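Local coordinates for oligopeptide ABC transporter, periplasmic oligopeptide-binding protein, putative (Thermotoga maritima MSB8, PDB 5IPW) that probably captures oligopeptides outside the cytoplasmic membrane and hands them to an ABC transporter for uptake, at residues R475-Y479 against A489-N493; P241-I245 against P272-V277; R109-L115 against Y165-F171. All blocks are in the same frame, centred on the assembly; numbering follows the deposited sequence.

Contact 1: R475-Y479 against A489-N493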
loop_
_atom_site.group_PDB
_atom_site.type_symbol
_atom_site.label_atom_id
_atom_site.label_comp_id
_atom_site.label_asym_id
_atom_site.label_seq_id
_atom_site.Cartn_x
_atom_site.Cartn_y
_atom_site.Cartn_z
ATOM N N ARG A 475 -24.717 -0.938 5.960
ATOM C CA ARG A 475 -23.592 -1.647 5.317
ATOM C C ARG A 475 -23.938 -2.999 4.671
ATOM O O ARG A 475 -23.675 -3.211 3.490
ATOM C CB ARG A 475 -22.473 -1.869 6.347
ATOM C CG ARG A 475 -21.099 -2.178 5.764
ATOM C CD ARG A 475 -20.396 -0.912 5.302
ATOM N NE ARG A 475 -18.941 -1.017 5.400
ATOM C CZ ARG A 475 -18.090 -0.009 5.194
ATOM N NH1 ARG A 475 -18.534 1.208 4.871
ATOM N NH2 ARG A 475 -16.782 -0.216 5.313
ATOM N N SER A 476 -24.502 -3.916 5.451
ATOM C CA SER A 476 -24.752 -5.273 4.968
ATOM C C SER A 476 -25.894 -5.353 3.954
ATOM O O SER A 476 -25.877 -6.223 3.086
ATOM C CB SER A 476 -25.011 -6.242 6.129
ATOM O OG SER A 476 -26.366 -6.205 6.541
ATOM N N LEU A 477 -26.883 -4.467 4.069
ATOM C CA LEU A 477 -27.973 -4.425 3.097
ATOM C C LEU A 477 -27.459 -3.882 1.769
ATOM O O LEU A 477 -27.808 -4.388 0.705
ATOM C CB LEU A 477 -29.142 -3.567 3.601
ATOM C CG LEU A 477 -30.395 -3.547 2.704
ATOM C CD1 LEU A 477 -31.074 -4.907 2.659
ATOM C CD2 LEU A 477 -31.385 -2.493 3.172
ATOM N N PHE A 478 -26.640 -2.839 1.858
ATOM C CA PHE A 478 -25.912 -2.274 0.721
ATOM C C PHE A 478 -25.199 -3.370 -0.069
ATOM O O PHE A 478 -25.283 -3.410 -1.293
ATOM C CB PHE A 478 -24.903 -1.247 1.257
ATOM C CG PHE A 478 -24.088 -0.547 0.203
ATOM C CD1 PHE A 478 -24.561 0.606 -0.411
ATOM C CD2 PHE A 478 -22.823 -1.001 -0.129
ATOM C CE1 PHE A 478 -23.803 1.268 -1.365
ATOM C CE2 PHE A 478 -22.062 -0.344 -1.079
ATOM C CZ PHE A 478 -22.551 0.790 -1.700
ATOM N N TYR A 479 -24.506 -4.263 0.639
ATOM C CA TYR A 479 -23.733 -5.328 0.003
ATOM C C TYR A 479 -24.609 -6.435 -0.567
ATOM O O TYR A 479 -24.265 -7.031 -1.591
ATOM C CB TYR A 479 -22.714 -5.932 0.981
ATOM C CG TYR A 479 -21.408 -5.175 1.064
ATOM C CD1 TYR A 479 -20.589 -5.029 -0.057
ATOM C CD2 TYR A 479 -20.974 -4.625 2.269
ATOM C CE1 TYR A 479 -19.392 -4.337 0.015
ATOM C CE2 TYR A 479 -19.775 -3.936 2.352
ATOM C CZ TYR A 479 -18.992 -3.791 1.222
ATOM O OH TYR A 479 -17.802 -3.108 1.312
ATOM N N ALA A 489 -27.465 2.536 -9.310
ATOM C CA ALA A 489 -26.101 3.034 -9.180
ATOM C C ALA A 489 -25.568 2.899 -7.748
ATOM O O ALA A 489 -26.293 3.134 -6.774
ATOM C CB ALA A 489 -26.038 4.477 -9.635
ATOM N N MET A 490 -24.290 2.524 -7.654
ATOM C CA MET A 490 -23.583 2.318 -6.388
ATOM C C MET A 490 -22.400 3.274 -6.276
ATOM O O MET A 490 -21.574 3.360 -7.201
ATOM C CB MET A 490 -23.020 0.893 -6.334
ATOM C CG MET A 490 -24.048 -0.215 -6.204
ATOM S SD MET A 490 -24.696 -0.319 -4.532
ATOM C CE MET A 490 -25.540 -1.886 -4.585
ATOM N N VAL A 491 -22.292 3.974 -5.147
ATOM C CA VAL A 491 -21.097 4.779 -4.884
ATOM C C VAL A 491 -20.176 4.081 -3.880
ATOM O O VAL A 491 -20.625 3.415 -2.934
ATOM C CB VAL A 491 -21.399 6.246 -4.436
ATOM C CG1 VAL A 491 -22.674 6.776 -5.084
ATOM C CG2 VAL A 491 -21.461 6.383 -2.923
ATOM N N TRP A 492 -18.880 4.251 -4.107
ATOM C CA TRP A 492 -17.846 3.742 -3.217
ATOM C C TRP A 492 -16.614 4.607 -3.421
ATOM O O TRP A 492 -16.488 5.270 -4.458
ATOM C CB TRP A 492 -17.518 2.292 -3.572
ATOM C CG TRP A 492 -16.754 1.532 -2.524
ATOM C CD1 TRP A 492 -15.442 1.141 -2.575
ATOM C CD2 TRP A 492 -17.267 1.038 -1.285
ATOM N NE1 TRP A 492 -15.112 0.443 -1.441
ATOM C CE2 TRP A 492 -16.215 0.365 -0.633
ATOM C CE3 TRP A 492 -18.516 1.099 -0.664
ATOM C CZ2 TRP A 492 -16.374 -0.232 0.609
ATOM C CZ3 TRP A 492 -18.670 0.505 0.569
ATOM C CH2 TRP A 492 -17.606 -0.149 1.195
ATOM N N ASN A 493 -15.710 4.604 -2.446
ATOM C CA ASN A 493 -14.430 5.285 -2.616
ATOM C C ASN A 493 -13.598 4.535 -3.636
ATOM O O ASN A 493 -14.033 3.524 -4.180
ATOM C CB ASN A 493 -13.681 5.398 -1.290
ATOM C CG ASN A 493 -13.282 4.047 -0.721
ATOM O OD1 ASN A 493 -12.581 3.262 -1.367
ATOM N ND2 ASN A 493 -13.732 3.768 0.495
#

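Contact 2: P241-I245 against P272-V277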
loop_
_atom_site.group_PDB
_atom_site.type_symbol
_atom_site.label_atom_id
_atom_site.label_comp_id
_atom_site.label_asym_id
_atom_site.label_seq_id
_atom_site.Cartn_x
_atom_site.Cartn_y
_atom_site.Cartn_z
ATOM N N PRO A 241 16.757 -1.844 11.524
ATOM C CA PRO A 241 17.609 -0.753 12.010
ATOM C C PRO A 241 17.463 -0.459 13.521
ATOM O O PRO A 241 18.380 0.089 14.133
ATOM C CB PRO A 241 17.141 0.444 11.188
ATOM C CG PRO A 241 15.746 0.104 10.789
ATOM C CD PRO A 241 15.781 -1.371 10.533
ATOM N N TRP A 242 16.322 -0.793 14.112
ATOM C CA TRP A 242 16.201 -0.732 15.561
ATOM C C TRP A 242 15.548 -2.004 16.086
ATOM O O TRP A 242 14.876 -2.718 15.336
ATOM C CB TRP A 242 15.390 0.482 16.014
ATOM C CG TRP A 242 15.861 1.808 15.534
ATOM C CD1 TRP A 242 16.792 2.593 16.117
ATOM C CD2 TRP A 242 15.389 2.524 14.392
ATOM N NE1 TRP A 242 16.950 3.759 15.404
ATOM C CE2 TRP A 242 16.090 3.740 14.341
ATOM C CE3 TRP A 242 14.434 2.256 13.403
ATOM C CZ2 TRP A 242 15.877 4.687 13.343
ATOM C CZ3 TRP A 242 14.218 3.203 12.413
ATOM C CH2 TRP A 242 14.934 4.405 12.396
ATOM N N LYS A 243 15.763 -2.259 17.377
ATOM C CA LYS A 243 15.270 -3.455 18.078
ATOM C C LYS A 243 14.650 -3.028 19.422
ATOM O O LYS A 243 15.125 -2.078 20.050
ATOM C CB LYS A 243 16.421 -4.433 18.346
ATOM C CG LYS A 243 17.475 -3.864 19.289
ATOM C CD LYS A 243 18.667 -4.770 19.549
ATOM C CE LYS A 243 19.682 -4.033 20.428
ATOM N NZ LYS A 243 20.956 -4.775 20.643
ATOM N N PRO A 244 13.598 -3.730 19.876
ATOM C CA PRO A 244 13.005 -3.367 21.169
ATOM C C PRO A 244 13.885 -3.702 22.369
ATOM O O PRO A 244 14.397 -4.806 22.457
ATOM C CB PRO A 244 11.719 -4.193 21.211
ATOM C CG PRO A 244 11.948 -5.315 20.256
ATOM C CD PRO A 244 12.794 -4.739 19.166
ATOM N N ILE A 245 14.063 -2.743 23.273
ATOM C CA ILE A 245 14.749 -3.010 24.539
ATOM C C ILE A 245 13.847 -2.878 25.788
ATOM O O ILE A 245 14.318 -3.079 26.904
ATOM C CB ILE A 245 16.025 -2.159 24.699
ATOM C CG1 ILE A 245 15.722 -0.664 24.586
ATOM C CG2 ILE A 245 17.054 -2.571 23.663
ATOM C CD1 ILE A 245 16.857 0.217 25.078
ATOM N N PRO A 272 21.103 3.112 11.497
ATOM C CA PRO A 272 20.398 4.397 11.357
ATOM C C PRO A 272 21.186 5.557 11.924
ATOM O O PRO A 272 22.164 5.349 12.608
ATOM C CB PRO A 272 19.113 4.191 12.167
ATOM C CG PRO A 272 19.449 3.126 13.147
ATOM C CD PRO A 272 20.427 2.217 12.453
ATOM N N TYR A 273 20.769 6.777 11.633
ATOM C CA TYR A 273 21.378 7.937 12.261
ATOM C C TYR A 273 20.929 8.040 13.717
ATOM O O TYR A 273 21.718 8.321 14.613
ATOM C CB TYR A 273 20.938 9.195 11.546
ATOM C CG TYR A 273 21.503 9.393 10.155
ATOM C CD1 TYR A 273 22.867 9.487 9.944
ATOM C CD2 TYR A 273 20.663 9.547 9.067
ATOM C CE1 TYR A 273 23.379 9.706 8.676
ATOM C CE2 TYR A 273 21.163 9.772 7.806
ATOM C CZ TYR A 273 22.520 9.838 7.618
ATOM O OH TYR A 273 22.999 10.081 6.362
ATOM N N ILE A 274 19.646 7.777 13.928
ATOM C CA ILE A 274 19.004 7.939 15.222
ATOM C C ILE A 274 19.317 6.758 16.152
ATOM O O ILE A 274 19.222 5.598 15.750
ATOM C CB ILE A 274 17.485 8.121 15.019
ATOM C CG1 ILE A 274 17.247 9.390 14.192
ATOM C CG2 ILE A 274 16.763 8.197 16.358
ATOM C CD1 ILE A 274 15.846 9.517 13.651
ATOM N N ASP A 275 19.699 7.069 17.390
ATOM C CA ASP A 275 20.124 6.057 18.358
ATOM C C ASP A 275 18.939 5.292 18.952
ATOM O O ASP A 275 18.984 4.061 19.095
ATOM C CB ASP A 275 20.917 6.708 19.494
ATOM C CG ASP A 275 22.337 7.094 19.097
ATOM O OD1 ASP A 275 22.873 6.552 18.103
ATOM O OD2 ASP A 275 22.940 7.928 19.814
ATOM N N TYR A 276 17.897 6.028 19.317
ATOM C CA TYR A 276 16.725 5.453 19.959
ATOM C C TYR A 276 15.453 6.052 19.403
ATOM O O TYR A 276 15.426 7.230 19.040
ATOM C CB TYR A 276 16.748 5.737 21.458
ATOM C CG TYR A 276 17.905 5.122 22.186
ATOM C CD1 TYR A 276 17.823 3.834 22.691
ATOM C CD2 TYR A 276 19.062 5.832 22.391
ATOM C CE1 TYR A 276 18.884 3.266 23.371
ATOM C CE2 TYR A 276 20.130 5.282 23.069
ATOM C CZ TYR A 276 20.038 3.994 23.553
ATOM O OH TYR A 276 21.111 3.441 24.218
ATOM N N VAL A 277 14.401 5.247 19.340
ATOM C CA VAL A 277 13.079 5.766 19.042
ATOM C C VAL A 277 12.146 5.276 20.136
ATOM O O VAL A 277 12.068 4.078 20.408
ATOM C CB VAL A 277 12.583 5.427 17.608
ATOM C CG1 VAL A 277 13.259 4.194 17.051
ATOM C CG2 VAL A 277 11.066 5.287 17.549
#

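Contact 3: R109-L115 against Y165-F171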
loop_
_atom_site.group_PDB
_atom_site.type_symbol
_atom_site.label_atom_id
_atom_site.label_comp_id
_atom_site.label_asym_id
_atom_site.label_seq_id
_atom_site.Cartn_x
_atom_site.Cartn_y
_atom_site.Cartn_z
ATOM N N ARG A 109 9.482 -18.100 -13.675
ATOM C CA ARG A 109 9.236 -19.339 -12.958
ATOM C C ARG A 109 10.157 -19.373 -11.742
ATOM O O ARG A 109 9.729 -19.730 -10.643
ATOM C CB ARG A 109 9.465 -20.550 -13.874
ATOM C CG ARG A 109 9.073 -21.896 -13.272
ATOM C CD ARG A 109 9.218 -23.053 -14.261
ATOM N NE ARG A 109 8.037 -23.231 -15.120
ATOM C CZ ARG A 109 7.861 -22.694 -16.332
ATOM N NH1 ARG A 109 8.788 -21.916 -16.890
ATOM N NH2 ARG A 109 6.736 -22.940 -16.998
ATOM N N VAL A 110 11.417 -18.988 -11.944
ATOM C CA VAL A 110 12.387 -18.960 -10.858
ATOM C C VAL A 110 12.956 -17.555 -10.642
ATOM O O VAL A 110 13.110 -16.768 -11.588
ATOM C CB VAL A 110 13.538 -19.992 -11.047
ATOM C CG1 VAL A 110 13.123 -21.115 -11.985
ATOM C CG2 VAL A 110 14.816 -19.343 -11.554
ATOM N N TYR A 111 13.268 -17.265 -9.380
ATOM C CA TYR A 111 13.907 -16.015 -8.978
ATOM C C TYR A 111 15.114 -16.329 -8.114
ATOM O O TYR A 111 15.016 -17.119 -7.177
ATOM C CB TYR A 111 12.932 -15.147 -8.190
ATOM C CG TYR A 111 11.693 -14.766 -8.963
ATOM C CD1 TYR A 111 10.562 -15.573 -8.942
ATOM C CD2 TYR A 111 11.656 -13.600 -9.722
ATOM C CE1 TYR A 111 9.424 -15.227 -9.650
ATOM C CE2 TYR A 111 10.521 -13.244 -10.432
ATOM C CZ TYR A 111 9.408 -14.061 -10.395
ATOM O OH TYR A 111 8.278 -13.711 -11.095
ATOM N N ILE A 112 16.250 -15.727 -8.449
ATOM C CA ILE A 112 17.455 -15.830 -7.632
ATOM C C ILE A 112 17.703 -14.482 -6.971
ATOM O O ILE A 112 17.687 -13.452 -7.639
ATOM C CB ILE A 112 18.696 -16.218 -8.472
ATOM C CG1 ILE A 112 18.748 -17.731 -8.707
ATOM C CG2 ILE A 112 19.987 -15.818 -7.766
ATOM C CD1 ILE A 112 17.648 -18.281 -9.582
ATOM N N PHE A 113 17.933 -14.498 -5.661
ATOM C CA PHE A 113 18.339 -13.300 -4.928
ATOM C C PHE A 113 19.755 -13.483 -4.408
ATOM O O PHE A 113 20.069 -14.497 -3.780
ATOM C CB PHE A 113 17.392 -13.018 -3.762
ATOM C CG PHE A 113 16.036 -12.549 -4.185
ATOM C CD1 PHE A 113 15.808 -11.213 -4.458
ATOM C CD2 PHE A 113 14.985 -13.445 -4.309
ATOM C CE1 PHE A 113 14.555 -10.773 -4.858
ATOM C CE2 PHE A 113 13.731 -13.014 -4.700
ATOM C CZ PHE A 113 13.515 -11.675 -4.977
ATOM N N HIS A 114 20.598 -12.485 -4.672
ATOM C CA HIS A 114 21.994 -12.511 -4.266
ATOM C C HIS A 114 22.183 -11.678 -3.013
ATOM O O HIS A 114 21.989 -10.464 -3.023
ATOM C CB HIS A 114 22.878 -11.980 -5.388
ATOM C CG HIS A 114 22.787 -12.782 -6.645
ATOM N ND1 HIS A 114 23.599 -13.868 -6.893
ATOM C CD2 HIS A 114 21.965 -12.672 -7.716
ATOM C CE1 HIS A 114 23.289 -14.383 -8.069
ATOM N NE2 HIS A 114 22.300 -13.678 -8.588
ATOM N N LEU A 115 22.571 -12.347 -1.937
ATOM C CA LEU A 115 22.677 -11.725 -0.632
ATOM C C LEU A 115 24.054 -11.123 -0.428
ATOM O O LEU A 115 24.949 -11.298 -1.258
ATOM C CB LEU A 115 22.389 -12.756 0.459
ATOM C CG LEU A 115 21.074 -13.526 0.317
ATOM C CD1 LEU A 115 20.859 -14.403 1.540
ATOM C CD2 LEU A 115 19.897 -12.586 0.121
ATOM N N TYR A 165 24.837 -17.371 0.371
ATOM C CA TYR A 165 24.442 -16.029 -0.007
ATOM C C TYR A 165 23.648 -15.979 -1.306
ATOM O O TYR A 165 23.556 -14.936 -1.945
ATOM C CB TYR A 165 25.695 -15.152 -0.048
ATOM C CG TYR A 165 26.424 -15.219 1.274
ATOM C CD1 TYR A 165 25.842 -14.695 2.430
ATOM C CD2 TYR A 165 27.658 -15.859 1.389
ATOM C CE1 TYR A 165 26.480 -14.776 3.658
ATOM C CE2 TYR A 165 28.308 -15.946 2.613
ATOM C CZ TYR A 165 27.713 -15.399 3.744
ATOM O OH TYR A 165 28.339 -15.469 4.969
ATOM N N THR A 166 23.050 -17.105 -1.678
ATOM C CA THR A 166 22.165 -17.157 -2.837
ATOM C C THR A 166 20.958 -18.004 -2.490
ATOM O O THR A 166 21.103 -19.142 -2.038
ATOM C CB THR A 166 22.848 -17.767 -4.078
ATOM O OG1 THR A 166 24.242 -17.448 -4.079
ATOM C CG2 THR A 166 22.214 -17.229 -5.339
ATOM N N VAL A 167 19.774 -17.436 -2.698
ATOM C CA VAL A 167 18.515 -18.119 -2.437
ATOM C C VAL A 167 17.723 -18.152 -3.735
ATOM O O VAL A 167 17.692 -17.169 -4.485
ATOM C CB VAL A 167 17.700 -17.443 -1.300
ATOM C CG1 VAL A 167 17.448 -15.968 -1.578
ATOM C CG2 VAL A 167 16.382 -18.177 -1.052
ATOM N N LYS A 168 17.093 -19.295 -3.988
ATOM C CA LYS A 168 16.360 -19.534 -5.219
ATOM C C LYS A 168 14.915 -19.854 -4.886
ATOM O O LYS A 168 14.644 -20.761 -4.107
ATOM C CB LYS A 168 17.002 -20.699 -5.988
ATOM C CG LYS A 168 16.207 -21.207 -7.188
ATOM C CD LYS A 168 16.957 -22.304 -7.933
ATOM C CE LYS A 168 16.106 -22.917 -9.041
ATOM N NZ LYS A 168 16.928 -23.639 -10.049
ATOM N N PHE A 169 14.000 -19.092 -5.470
ATOM C CA PHE A 169 12.572 -19.370 -5.386
ATOM C C PHE A 169 12.145 -19.941 -6.727
ATOM O O PHE A 169 12.188 -19.231 -7.729
ATOM C CB PHE A 169 11.781 -18.084 -5.123
ATOM C CG PHE A 169 12.022 -17.478 -3.765
ATOM C CD1 PHE A 169 13.138 -16.689 -3.530
ATOM C CD2 PHE A 169 11.116 -17.669 -2.731
ATOM C CE1 PHE A 169 13.356 -16.122 -2.287
ATOM C CE2 PHE A 169 11.331 -17.105 -1.484
ATOM C CZ PHE A 169 12.452 -16.330 -1.262
ATOM N N GLU A 170 11.762 -21.217 -6.754
ATOM C CA GLU A 170 11.249 -21.847 -7.973
ATOM C C GLU A 170 9.764 -22.115 -7.813
ATOM O O GLU A 170 9.355 -22.903 -6.959
ATOM C CB GLU A 170 11.981 -23.157 -8.279
ATOM C CG GLU A 170 11.463 -23.882 -9.521
ATOM C CD GLU A 170 12.435 -24.918 -10.061
ATOM O OE1 GLU A 170 12.498 -25.086 -11.300
ATOM O OE2 GLU A 170 13.144 -25.558 -9.252
ATOM N N PHE A 171 8.961 -21.454 -8.639
ATOM C CA PHE A 171 7.518 -21.658 -8.633
ATOM C C PHE A 171 7.115 -22.709 -9.671
ATOM O O PHE A 171 7.834 -22.939 -10.642
ATOM C CB PHE A 171 6.800 -20.339 -8.927
ATOM C CG PHE A 171 6.887 -19.339 -7.813
ATOM C CD1 PHE A 171 5.996 -19.392 -6.757
ATOM C CD2 PHE A 171 7.853 -18.341 -7.823
ATOM C CE1 PHE A 171 6.067 -18.471 -5.724
ATOM C CE2 PHE A 171 7.928 -17.416 -6.796
ATOM C CZ PHE A 171 7.033 -17.482 -5.744
#

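Contact 1: R475-Y479 against A489-N493
Trp492 is met by Tyr479 and Arg475, which stand one helical turn apart and are joined by the hydrogen bond from Tyr479 N to Arg475 O at 3.2 Å, while Phe478 extends from the helix toward the strand. Phe478 swings CG away from its own amide (chi1 -179°), which carries the ring out to the strand. Met490 lies over one face of that ring, its SD 4.0 Å from the Phe478 ring centroid and 29° off the normal, a Met-aromatic contact made possible by the bend of the methionine chain at chi2. At the ring edge, near its plane, Phe478 CZ meets Val491 O at 3.5 Å. The indole of Trp492 is nearly parallel to the phenylalanine but slid aside, so the rings barely overlap, the nearest atoms being Phe478 CE2 and Trp492 CE3 at 3.9 Å. Tyr479 turns its edge to the indole face in an offset edge-to-face pair, centroids 5.8 Å apart. Trp492 CH2 lies over the centre of one face of the Arg475 guanidinium, whose plane is tilted 51° from the indole, too steep for a stack. An alanine in place of Trp492 is likely to cost the guanidinium the ring it lies over and Tyr479 its edge-to-face partner, and to open a gap beside Phe478. Strands 467-472 and 489-494 with helix 475-484 form a beta-alpha-beta crossover passing over strand 440-445, whose Thr444 touches Phe478 and Met490; Phe517, from a loop, packs on Tyr479 and Trp492, and Val491 points to the other side of the sheet, against helix 448-462.

Contact 2: P241-I245 against P272-V277
Trp242 sets CG anti to its carbonyl carbon (chi1 -55°) and stands its indole nearly perpendicular to the side-chain stem (chi2 -87°), which slots the ring between Pro272 and Val277. On one face Pro272 CG lies 3.8 Å from the centroid of the five-membered ring of Trp242, while Pro272 CB reaches along to Trp242 CZ2 at 3.5 Å. On the opposite face Val277 CG1 stands 3.8 Å from the same Trp242 centroid, almost on the ring normal. Both are CH-pi contacts, and the indole is thus clasped between a proline and a valine. Its rotation is fixed by a hydrogen bond at the edge: Trp242 NE1 donates to Ile274 O at 2.9 Å with an N-H...O angle of 162°. The acceptor lies close to the indole plane, but the donor stands well above the carbonyl plane of Ile274, so this buried N-H is satisfied without using an in-plane lone pair.

The two segments belong to one mixed sheet yet are not neighbours in it, since strand 252-257 runs between strands 242-244 and 276-281, antiparallel to each. The indole therefore bridges over the middle strand, touching Leu255 on the way. A cis peptide bond precedes Pro272, in the loop leading to strand 276-281. Next to the tryptophan, Pro241 CB packs on Pro272 CD at 3.9 Å. At the far end Ile245 CD1 meets the ring edge of Tyr276 at CE1, 4.0 Å away, while the hydroxyl of that tyrosine is hydrogen-bonded to Glu256.

Contact 3: R109-L115 against Y165-F171
The Phe171 ring presents its edge to the partner strand, with Arg109 O and Tyr111 CD1 both near its plane, the latter 3.9 Å from Phe171 CE2; it also meets the rings of Tyr175 and Phe178 edge-to-face. The edge of Phe169 meets Tyr111 O, while its CE1 touches Phe113 CD2 at 3.7 Å, the two rings lying almost perpendicular (89°) in an oblique pair. Phe113 and Phe169 both place CG anti to the carbonyl carbon (chi1 -71° and -67°), which leans Phe169 away from Tyr111, its direct partner across the strands, and toward Phe113. Tyr111 likewise meets Phe171 on the diagonal.

The backbones form a regular antiparallel pair in which Tyr111-Phe169 and Phe113-Val167 are hydrogen-bonded, for example Tyr111 N to Phe169 O at 2.8 Å. A classic beta bulge, Arg109 and Val110 both facing Leu105 of strand 94-105, lies at the start of strand 110-115.

Alternation divides the chemistry. Helix 129-140 packs on Val167 and Phe169; on the other face Ile112 CG2 rests against Thr166 CG2 at 3.6 Å and His114 NE2 is hydrogen-bonded to Glu103 OE1. One face is thus largely apolar and aromatic; the other mixes buried Val110 and Ile112 with polar side chains that can reach solvent.

In the fold
From the N terminus the three contacts close one after another, none enclosing or crossing the next. Contact 3 comes first, pairing two inner strands of the antiparallel sheet after 49 residues that include helix 129-140 and edge strand 157-163. Contact 2 follows, closing a 26-residue excursion that contains strand 252-257, and ties the end strand of a second sheet to a strand two places in. Contact 1, much later, closes a mere nine residues and joins a helix to a third sheet. Its centre lies about 44 Å from that of contact 2 and 43 Å from that of contact 3, across the chain's centre, consistent with the two-lobed build of periplasmic binding proteins.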